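Local coordinates for protein TRAP dicarboxylate transporter, DctP subunit (Sulfurospirillum deleyianum, PDB 4OVS) that binds succinate and probably delivers it in the periplasm to a TRAP-type dicarboxylate transporter, as the solute-binding component of that system, at residues D144-L150 and L228-L234; H174-Q179 and I312-F316. All blocks are in the same frame, centred on the assembly; numbering follows the deposited sequence.

Contact 1: D144-L150 and L228-L234; sequences DAGFKHL and LSNHGYL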
ATOM      1  N   ASP A 144      -6.043  -4.846   1.861  1.00 20.99           N
ATOM      2  CA  ASP A 144      -5.871  -3.813   2.890  1.00 18.91           C
ATOM      3  C   ASP A 144      -4.420  -3.886   3.424  1.00 18.91           C
ATOM      4  O   ASP A 144      -3.897  -4.985   3.591  1.00 19.79           O
ATOM      5  CB  ASP A 144      -6.777  -4.158   4.086  1.00 20.08           C
ATOM      6  CG  ASP A 144      -6.758  -3.123   5.175  1.00 22.91           C
ATOM      7  OD1 ASP A 144      -6.280  -1.986   4.970  1.00 25.60           O
ATOM      8  OD2 ASP A 144      -7.270  -3.444   6.283  1.00 29.14           O
ATOM      9  N   ALA A 145      -3.804  -2.740   3.654  1.00 22.27           N
ATOM     10  CA  ALA A 145      -2.602  -2.678   4.481  1.00 20.79           C
ATOM     11  C   ALA A 145      -2.968  -2.007   5.774  1.00 21.86           C
ATOM     12  O   ALA A 145      -3.097  -2.674   6.765  1.00 22.89           O
ATOM     13  CB  ALA A 145      -1.406  -1.949   3.773  1.00 24.33           C
ATOM     14  N   GLY A 146      -3.127  -0.678   5.748  1.00 19.37           N
ATOM     15  CA  GLY A 146      -3.605   0.050   6.880  1.00 17.46           C
ATOM     16  C   GLY A 146      -3.369   1.534   6.712  1.00 17.15           C
ATOM     17  O   GLY A 146      -2.833   1.989   5.708  1.00 18.50           O
ATOM     18  N   PHE A 147      -3.773   2.290   7.723  1.00 22.19           N
ATOM     19  CA  PHE A 147      -3.493   3.702   7.762  1.00 25.73           C
ATOM     20  C   PHE A 147      -2.008   3.950   8.041  1.00 23.36           C
ATOM     21  O   PHE A 147      -1.337   3.135   8.659  1.00 20.49           O
ATOM     22  CB  PHE A 147      -4.372   4.377   8.811  1.00 21.28           C
ATOM     23  CG  PHE A 147      -5.800   4.500   8.396  1.00 26.12           C
ATOM     24  CD1 PHE A 147      -6.237   5.596   7.659  1.00 27.89           C
ATOM     25  CD2 PHE A 147      -6.694   3.513   8.708  1.00 32.29           C
ATOM     26  CE1 PHE A 147      -7.532   5.698   7.272  1.00 30.08           C
ATOM     27  CE2 PHE A 147      -7.991   3.617   8.316  1.00 33.37           C
ATOM     28  CZ  PHE A 147      -8.414   4.720   7.600  1.00 30.19           C
ATOM     29  N   LYS A 148      -1.531   5.097   7.580  1.00 24.58           N
ATOM     30  CA  LYS A 148      -0.114   5.405   7.505  1.00 25.07           C
ATOM     31  C   LYS A 148       0.305   6.289   8.686  1.00 29.13           C
ATOM     32  O   LYS A 148      -0.504   7.078   9.190  1.00 23.43           O
ATOM     33  CB  LYS A 148       0.194   6.139   6.203  1.00 28.04           C
ATOM     34  CG  LYS A 148       0.038   5.314   4.939  1.00 29.33           C
ATOM     35  CD  LYS A 148       0.525   6.095   3.715  1.00 29.54           C
ATOM     36  CE  LYS A 148      -0.279   7.379   3.549  1.00 26.96           C
ATOM     37  NZ  LYS A 148      -0.089   8.009   2.222  1.00 31.58           N
ATOM     38  N   HIS A 149       1.583   6.194   9.078  1.00 21.05           N
ATOM     39  CA  HIS A 149       2.105   6.937  10.240  1.00 23.81           C
ATOM     40  C   HIS A 149       3.439   7.565   9.932  1.00 21.49           C
ATOM     41  O   HIS A 149       4.254   6.971   9.241  1.00 23.44           O
ATOM     42  CB  HIS A 149       2.292   5.985  11.408  1.00 25.16           C
ATOM     43  CG  HIS A 149       1.073   5.207  11.721  1.00 25.41           C
ATOM     44  ND1 HIS A 149      -0.047   5.791  12.263  1.00 24.80           N
ATOM     45  CD2 HIS A 149       0.763   3.907  11.511  1.00 27.25           C
ATOM     46  CE1 HIS A 149      -0.998   4.882  12.377  1.00 21.30           C
ATOM     47  NE2 HIS A 149      -0.528   3.728  11.942  1.00 22.04           N
ATOM     48  N   LEU A 150       3.653   8.772  10.439  1.00 21.64           N
ATOM     49  CA  LEU A 150       4.863   9.488  10.184  1.00 26.38           C
ATOM     50  C   LEU A 150       5.971   9.100  11.178  1.00 25.54           C
ATOM     51  O   LEU A 150       5.731   9.011  12.392  1.00 28.24           O
ATOM     52  CB  LEU A 150       4.595  10.990  10.327  1.00 28.77           C
ATOM     53  CG  LEU A 150       3.761  11.734   9.308  1.00 29.41           C
ATOM     54  CD1 LEU A 150       3.560  13.165   9.766  1.00 31.93           C
ATOM     55  CD2 LEU A 150       4.431  11.700   7.963  1.00 30.40           C
ATOM     56  N   LEU A 228       1.717   8.311  15.665  1.00 29.51           N
ATOM     57  CA  LEU A 228       0.514   7.603  15.204  1.00 30.30           C
ATOM     58  C   LEU A 228      -0.475   8.612  14.600  1.00 25.67           C
ATOM     59  O   LEU A 228      -1.494   8.967  15.178  1.00 32.90           O
ATOM     60  CB  LEU A 228      -0.090   6.762  16.328  1.00 28.66           C
ATOM     61  CG  LEU A 228       0.871   5.719  16.921  1.00 27.07           C
ATOM     62  CD1 LEU A 228       0.269   4.976  18.067  1.00 29.86           C
ATOM     63  CD2 LEU A 228       1.332   4.726  15.926  1.00 28.12           C
ATOM     64  N   SER A 229      -0.118   9.084  13.418  1.00 28.59           N
ATOM     65  CA  SER A 229      -0.841  10.153  12.737  1.00 28.39           C
ATOM     66  C   SER A 229      -2.051   9.687  11.931  1.00 31.26           C
ATOM     67  O   SER A 229      -2.999  10.427  11.757  1.00 31.76           O
ATOM     68  CB  SER A 229       0.119  10.890  11.818  1.00 27.95           C
ATOM     69  OG  SER A 229       0.815   9.990  10.991  1.00 28.73           O
ATOM     70  N   ASN A 230      -2.028   8.469  11.418  1.00 28.99           N
ATOM     71  CA  ASN A 230      -3.194   7.985  10.703  1.00 27.16           C
ATOM     72  C   ASN A 230      -3.636   8.950   9.627  1.00 22.88           C
ATOM     73  O   ASN A 230      -4.800   9.115   9.386  1.00 25.50           O
ATOM     74  CB  ASN A 230      -4.350   7.773  11.685  1.00 28.56           C
ATOM     75  CG  ASN A 230      -4.130   6.589  12.568  1.00 30.29           C
ATOM     76  OD1 ASN A 230      -4.173   5.459  12.119  1.00 29.79           O
ATOM     77  ND2 ASN A 230      -3.869   6.840  13.837  1.00 30.67           N
ATOM     78  N   HIS A 231      -2.693   9.562   8.940  1.00 28.61           N
ATOM     79  CA  HIS A 231      -3.030  10.746   8.176  1.00 29.40           C
ATOM     80  C   HIS A 231      -3.429  10.406   6.742  1.00 29.10           C
ATOM     81  O   HIS A 231      -4.011  11.230   6.064  1.00 32.89           O
ATOM     82  CB  HIS A 231      -1.846  11.692   8.212  1.00 30.05           C
ATOM     83  CG  HIS A 231      -0.640  11.111   7.576  1.00 25.73           C
ATOM     84  ND1 HIS A 231       0.266  10.335   8.264  1.00 28.64           N
ATOM     85  CD2 HIS A 231      -0.241  11.111   6.286  1.00 29.16           C
ATOM     86  CE1 HIS A 231       1.206   9.924   7.430  1.00 26.52           C
ATOM     87  NE2 HIS A 231       0.913  10.375   6.224  1.00 22.63           N
ATOM     88  N   GLY A 232      -3.119   9.197   6.277  1.00 29.06           N
ATOM     89  CA  GLY A 232      -3.559   8.742   4.959  1.00 24.75           C
ATOM     90  C   GLY A 232      -3.649   7.218   4.931  1.00 28.10           C
ATOM     91  O   GLY A 232      -3.246   6.560   5.905  1.00 29.88           O
ATOM     92  N   TYR A 233      -4.146   6.641   3.835  1.00 27.59           N
ATOM     93  CA  TYR A 233      -4.408   5.189   3.795  1.00 24.81           C
ATOM     94  C   TYR A 233      -3.557   4.520   2.710  1.00 26.25           C
ATOM     95  O   TYR A 233      -3.270   5.125   1.707  1.00 24.13           O
ATOM     96  CB  TYR A 233      -5.928   4.885   3.580  1.00 31.16           C
ATOM     97  CG  TYR A 233      -6.147   3.405   3.428  1.00 26.42           C
ATOM     98  CD1 TYR A 233      -6.208   2.574   4.542  1.00 25.27           C
ATOM     99  CD2 TYR A 233      -6.204   2.820   2.176  1.00 24.67           C
ATOM    100  CE1 TYR A 233      -6.333   1.170   4.410  1.00 24.95           C
ATOM    101  CE2 TYR A 233      -6.375   1.423   2.034  1.00 26.56           C
ATOM    102  CZ  TYR A 233      -6.425   0.615   3.167  1.00 26.42           C
ATOM    103  OH  TYR A 233      -6.519  -0.765   3.028  1.00 25.80           O
ATOM    104  N   LEU A 234      -3.175   3.265   2.927  1.00 24.19           N
ATOM    105  CA  LEU A 234      -2.412   2.498   1.966  1.00 27.78           C
ATOM    106  C   LEU A 234      -3.079   1.128   1.814  1.00 27.91           C
ATOM    107  O   LEU A 234      -3.304   0.403   2.802  1.00 18.98           O
ATOM    108  CB  LEU A 234      -0.963   2.353   2.419  1.00 26.18           C
ATOM    109  CG  LEU A 234       0.105   1.973   1.372  1.00 26.62           C
ATOM    110  CD1 LEU A 234       1.513   2.276   1.930  1.00 29.29           C
ATOM    111  CD2 LEU A 234       0.046   0.496   1.017  1.00 25.14           C
TER
HETATM  112  O   HOH W   1      -1.077   6.223   0.407  1.00 28.94           O
HETATM  113  O   HOH W   2      -3.147   2.536  12.721  1.00 40.46           O

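Contact 2: H174-Q179 and I312-F316; sequences HVLEAQ and IYPQF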
ATOM      1  N   HIS A 174       1.714  12.236  -7.177  1.00 37.73           N
ATOM      2  CA  HIS A 174       1.662  13.691  -7.069  1.00 37.83           C
ATOM      3  C   HIS A 174       0.896  14.128  -5.834  1.00 32.79           C
ATOM      4  O   HIS A 174       1.207  15.152  -5.246  1.00 37.32           O
ATOM      5  CB  HIS A 174       1.085  14.334  -8.331  1.00 40.08           C
ATOM      6  CG  HIS A 174       1.893  14.048  -9.555  1.00 45.16           C
ATOM      7  ND1 HIS A 174       1.330  13.617 -10.737  1.00 45.79           N
ATOM      8  CD2 HIS A 174       3.227  14.127  -9.779  1.00 46.91           C
ATOM      9  CE1 HIS A 174       2.280  13.449 -11.639  1.00 46.44           C
ATOM     10  NE2 HIS A 174       3.440  13.748 -11.082  1.00 49.86           N
ATOM     11  N   VAL A 175      -0.055  13.325  -5.379  1.00 30.54           N
ATOM     12  CA  VAL A 175      -0.803  13.720  -4.188  1.00 32.20           C
ATOM     13  C   VAL A 175       0.094  13.713  -2.949  1.00 33.32           C
ATOM     14  O   VAL A 175       0.078  14.648  -2.139  1.00 33.90           O
ATOM     15  CB  VAL A 175      -2.022  12.827  -3.954  1.00 31.71           C
ATOM     16  CG1 VAL A 175      -2.365  12.777  -2.458  1.00 30.21           C
ATOM     17  CG2 VAL A 175      -3.215  13.306  -4.820  1.00 30.44           C
ATOM     18  N   LEU A 176       0.882  12.655  -2.794  1.00 28.91           N
ATOM     19  CA  LEU A 176       1.836  12.590  -1.676  1.00 28.14           C
ATOM     20  C   LEU A 176       2.904  13.665  -1.724  1.00 31.28           C
ATOM     21  O   LEU A 176       3.337  14.129  -0.676  1.00 35.77           O
ATOM     22  CB  LEU A 176       2.515  11.246  -1.630  1.00 27.06           C
ATOM     23  CG  LEU A 176       1.562  10.067  -1.527  1.00 25.88           C
ATOM     24  CD1 LEU A 176       2.372   8.802  -1.549  1.00 25.09           C
ATOM     25  CD2 LEU A 176       0.663  10.119  -0.291  1.00 30.28           C
ATOM     26  N   GLU A 177       3.367  14.068  -2.905  1.00 38.93           N
ATOM     27  CA  GLU A 177       4.404  15.097  -2.899  1.00 46.21           C
ATOM     28  C   GLU A 177       3.783  16.440  -2.551  1.00 42.02           C
ATOM     29  O   GLU A 177       4.395  17.260  -1.878  1.00 42.91           O
ATOM     30  CB  GLU A 177       5.282  15.131  -4.175  1.00 48.74           C
ATOM     31  CG  GLU A 177       4.614  15.175  -5.498  1.00 52.79           C
ATOM     32  CD  GLU A 177       5.622  15.075  -6.646  1.00 57.92           C
ATOM     33  OE1 GLU A 177       5.616  14.057  -7.379  1.00 56.14           O
ATOM     34  OE2 GLU A 177       6.427  16.022  -6.812  1.00 62.50           O
ATOM     35  N   ALA A 178       2.555  16.650  -2.988  1.00 36.35           N
ATOM     36  CA  ALA A 178       1.797  17.826  -2.589  1.00 36.51           C
ATOM     37  C   ALA A 178       1.555  17.829  -1.068  1.00 38.73           C
ATOM     38  O   ALA A 178       1.646  18.860  -0.412  1.00 37.89           O
ATOM     39  CB  ALA A 178       0.481  17.856  -3.347  1.00 40.44           C
ATOM     40  N   GLN A 179       1.241  16.670  -0.511  1.00 34.79           N
ATOM     41  CA  GLN A 179       0.900  16.571   0.898  1.00 33.57           C
ATOM     42  C   GLN A 179       2.043  17.037   1.794  1.00 33.15           C
ATOM     43  O   GLN A 179       1.817  17.696   2.788  1.00 35.08           O
ATOM     44  CB  GLN A 179       0.488  15.124   1.235  1.00 40.29           C
ATOM     45  CG  GLN A 179       0.713  14.674   2.650  1.00 41.43           C
ATOM     46  CD  GLN A 179       0.394  13.187   2.852  1.00 35.81           C
ATOM     47  OE1 GLN A 179      -0.754  12.773   2.764  1.00 33.94           O
ATOM     48  NE2 GLN A 179       1.423  12.390   3.129  1.00 36.05           N
ATOM     49  N   ILE A 312      -4.724  20.649   0.148  1.00 44.08           N
ATOM     50  CA  ILE A 312      -4.198  20.273  -1.152  1.00 43.72           C
ATOM     51  C   ILE A 312      -5.280  19.753  -2.135  1.00 43.37           C
ATOM     52  O   ILE A 312      -5.009  19.609  -3.334  1.00 43.26           O
ATOM     53  CB  ILE A 312      -3.108  19.202  -1.005  1.00 42.90           C
ATOM     54  CG1 ILE A 312      -3.723  17.830  -0.718  1.00 41.91           C
ATOM     55  CG2 ILE A 312      -2.095  19.574   0.122  1.00 43.24           C
ATOM     56  CD1 ILE A 312      -2.703  16.706  -0.714  1.00 41.13           C
ATOM     57  N   TYR A 313      -6.479  19.446  -1.639  1.00 43.23           N
ATOM     58  CA  TYR A 313      -7.475  18.740  -2.468  1.00 42.80           C
ATOM     59  C   TYR A 313      -7.763  19.482  -3.791  1.00 43.44           C
ATOM     60  O   TYR A 313      -7.845  18.860  -4.856  1.00 43.04           O
ATOM     61  CB  TYR A 313      -8.796  18.523  -1.711  1.00 42.80           C
ATOM     62  CG  TYR A 313      -8.868  17.365  -0.714  1.00 41.94           C
ATOM     63  CD1 TYR A 313      -7.751  16.912  -0.030  1.00 41.49           C
ATOM     64  CD2 TYR A 313     -10.085  16.756  -0.439  1.00 42.69           C
ATOM     65  CE1 TYR A 313      -7.845  15.857   0.902  1.00 40.77           C
ATOM     66  CE2 TYR A 313     -10.186  15.721   0.475  1.00 42.40           C
ATOM     67  CZ  TYR A 313      -9.069  15.278   1.150  1.00 40.50           C
ATOM     68  OH  TYR A 313      -9.214  14.228   2.049  1.00 39.83           O
ATOM     69  N   PRO A 314      -7.949  20.808  -3.729  1.00 44.49           N
ATOM     70  CA  PRO A 314      -8.353  21.480  -4.971  1.00 45.15           C
ATOM     71  C   PRO A 314      -7.335  21.396  -6.103  1.00 45.01           C
ATOM     72  O   PRO A 314      -7.709  21.402  -7.268  1.00 45.17           O
ATOM     73  CB  PRO A 314      -8.561  22.922  -4.525  1.00 46.34           C
ATOM     74  CG  PRO A 314      -9.040  22.786  -3.122  1.00 46.26           C
ATOM     75  CD  PRO A 314      -8.257  21.627  -2.544  1.00 45.16           C
ATOM     76  N   GLN A 315      -6.062  21.320  -5.773  1.00 45.83           N
ATOM     77  CA  GLN A 315      -5.022  21.112  -6.774  1.00 48.57           C
ATOM     78  C   GLN A 315      -5.339  19.895  -7.654  1.00 49.83           C
ATOM     79  O   GLN A 315      -4.816  19.778  -8.762  1.00 49.10           O
ATOM     80  CB  GLN A 315      -3.670  20.859  -6.086  1.00 50.62           C
ATOM     81  CG  GLN A 315      -3.288  21.869  -5.006  1.00 53.10           C
ATOM     82  CD  GLN A 315      -1.903  21.604  -4.465  1.00 50.14           C
ATOM     83  OE1 GLN A 315      -1.086  20.946  -5.119  1.00 52.83           O
ATOM     84  NE2 GLN A 315      -1.635  22.085  -3.265  1.00 45.88           N
ATOM     85  N   PHE A 316      -6.185  18.990  -7.154  1.00 43.27           N
ATOM     86  CA  PHE A 316      -6.401  17.700  -7.795  1.00 44.34           C
ATOM     87  C   PHE A 316      -7.825  17.465  -8.347  1.00 46.86           C
ATOM     88  O   PHE A 316      -8.134  16.363  -8.819  1.00 44.44           O
ATOM     89  CB  PHE A 316      -6.020  16.583  -6.811  1.00 41.36           C
ATOM     90  CG  PHE A 316      -4.589  16.612  -6.422  1.00 41.25           C
ATOM     91  CD1 PHE A 316      -3.641  16.014  -7.218  1.00 44.09           C
ATOM     92  CD2 PHE A 316      -4.177  17.284  -5.285  1.00 42.56           C
ATOM     93  CE1 PHE A 316      -2.292  16.060  -6.872  1.00 44.46           C
ATOM     94  CE2 PHE A 316      -2.833  17.333  -4.927  1.00 44.33           C
ATOM     95  CZ  PHE A 316      -1.892  16.717  -5.717  1.00 44.90           C
TER

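Contact 1: D144-L150 and L228-L234
Ala145 and Gly146 both face Leu234 across two antiparallel strands, which makes a classic beta bulge in the sheet of this TRAP solute-binding protein. Leu234 O accepts from both, Gly146 N at 3.1 Å and Ala145 N at 3.3 Å. Leu234 also lies close to bound succinate, so the bulge borders the ligand site. Beyond it, the edge of the Tyr233 ring points at the face of Phe147, with planes at 74°.

Lys148 lies against the loop at Gly232, whose O accepts from Lys148 N at 2.8 Å. Its CB meets Gly232 O at 3.5 Å, and CG lies 3.6 Å from the same oxygen and also touches Leu234 CB. A bend at chi3 (-60°) brings CE to 3.6 Å from Gly232 C, and NZ ends in a salt bridge to Glu208 and a bond to a water that also binds Tyr233 O. His231 bonds to Glu208 through NE2 and to Ser229 OG through ND1, while its CE1 touches Leu150 CG. A leucine in place of His231 would probably leave Glu208 OE1 and Ser229 OG each without their imidazole partner. That hydroxyl oxygen accepts from Leu150 N at 3.1 Å.

Contact 2: H174-Q179 and I312-F316
The Phe316 ring takes Val175 CG2 over the centre of one face, while Ala178 CB and His174 O lie at its edge, near the ring plane. The setting is a helix packed against a connection: helix 174-181 lies beside the connection between helices 299-310 and 317-330, with its 3-10 segment at 314-316. The methyl contact is a CH-pi interaction. Val175 CG2 stands 3.6 Å from the Phe316 ring centroid and only 13° off the ring normal. Val175 has CG1 anti to its own nitrogen (chi1 152°), and this leaves CG2 as the branch turned to the ring.

The far end of the ring reaches the helix backbone. Phe316 CZ comes to 3.5 Å from Val175 CA and to the same distance from Ala178 CB. His174 O, near the same CZ, is already used within the helix, where it accepts from Ala178 N. His174 adds its CB beside Phe316 CE1; its imidazole takes no part.

Ile312 fills the next position along the helix. Its CD1 sits among Val175 O, Ala178 CB and Gln179 CB, and approaches Val175 O to 3.7 Å. Its CG2 branch lies near Ala178 O instead. The Ala178 methyl meets the Phe316 ring closely and Ile312 CD1 more loosely. No hydrogen bond crosses between the two segments, so this joint is one of apolar packing.

Polar partners lie outside it. Val175 N bonds to Gln102, and Gln179 NE2 hydrogen-bonds to Glu208. Helix 317-330 adds Ile320 against Val175. On the solvent side, Gln315 OE1 lies 3.9 Å from Ala178 CB.

How the contacts relate
The centres of contact 1 and contact 2 are about 17 Å apart, and helix 174-181 lies between the sheet and residues 312-316. Leu176 meets contact 1, Val175 and Ala178 meet 312-316, and Gln179 touches both. Two touches join the contacts. Leu176 CD2 packs 3.4 Å from Lys148 NZ, and Gln179 NE2 lies 3.7 Å from His231 NE2. Glu208 ties them further, since it binds Lys148, His231 and Gln179. Contact 1 is nearer the ligand, with the Leu234 side chain about 4 Å from succinate. In contact 2, the side chain of Gln179 is about 11 Å from the bound succinate.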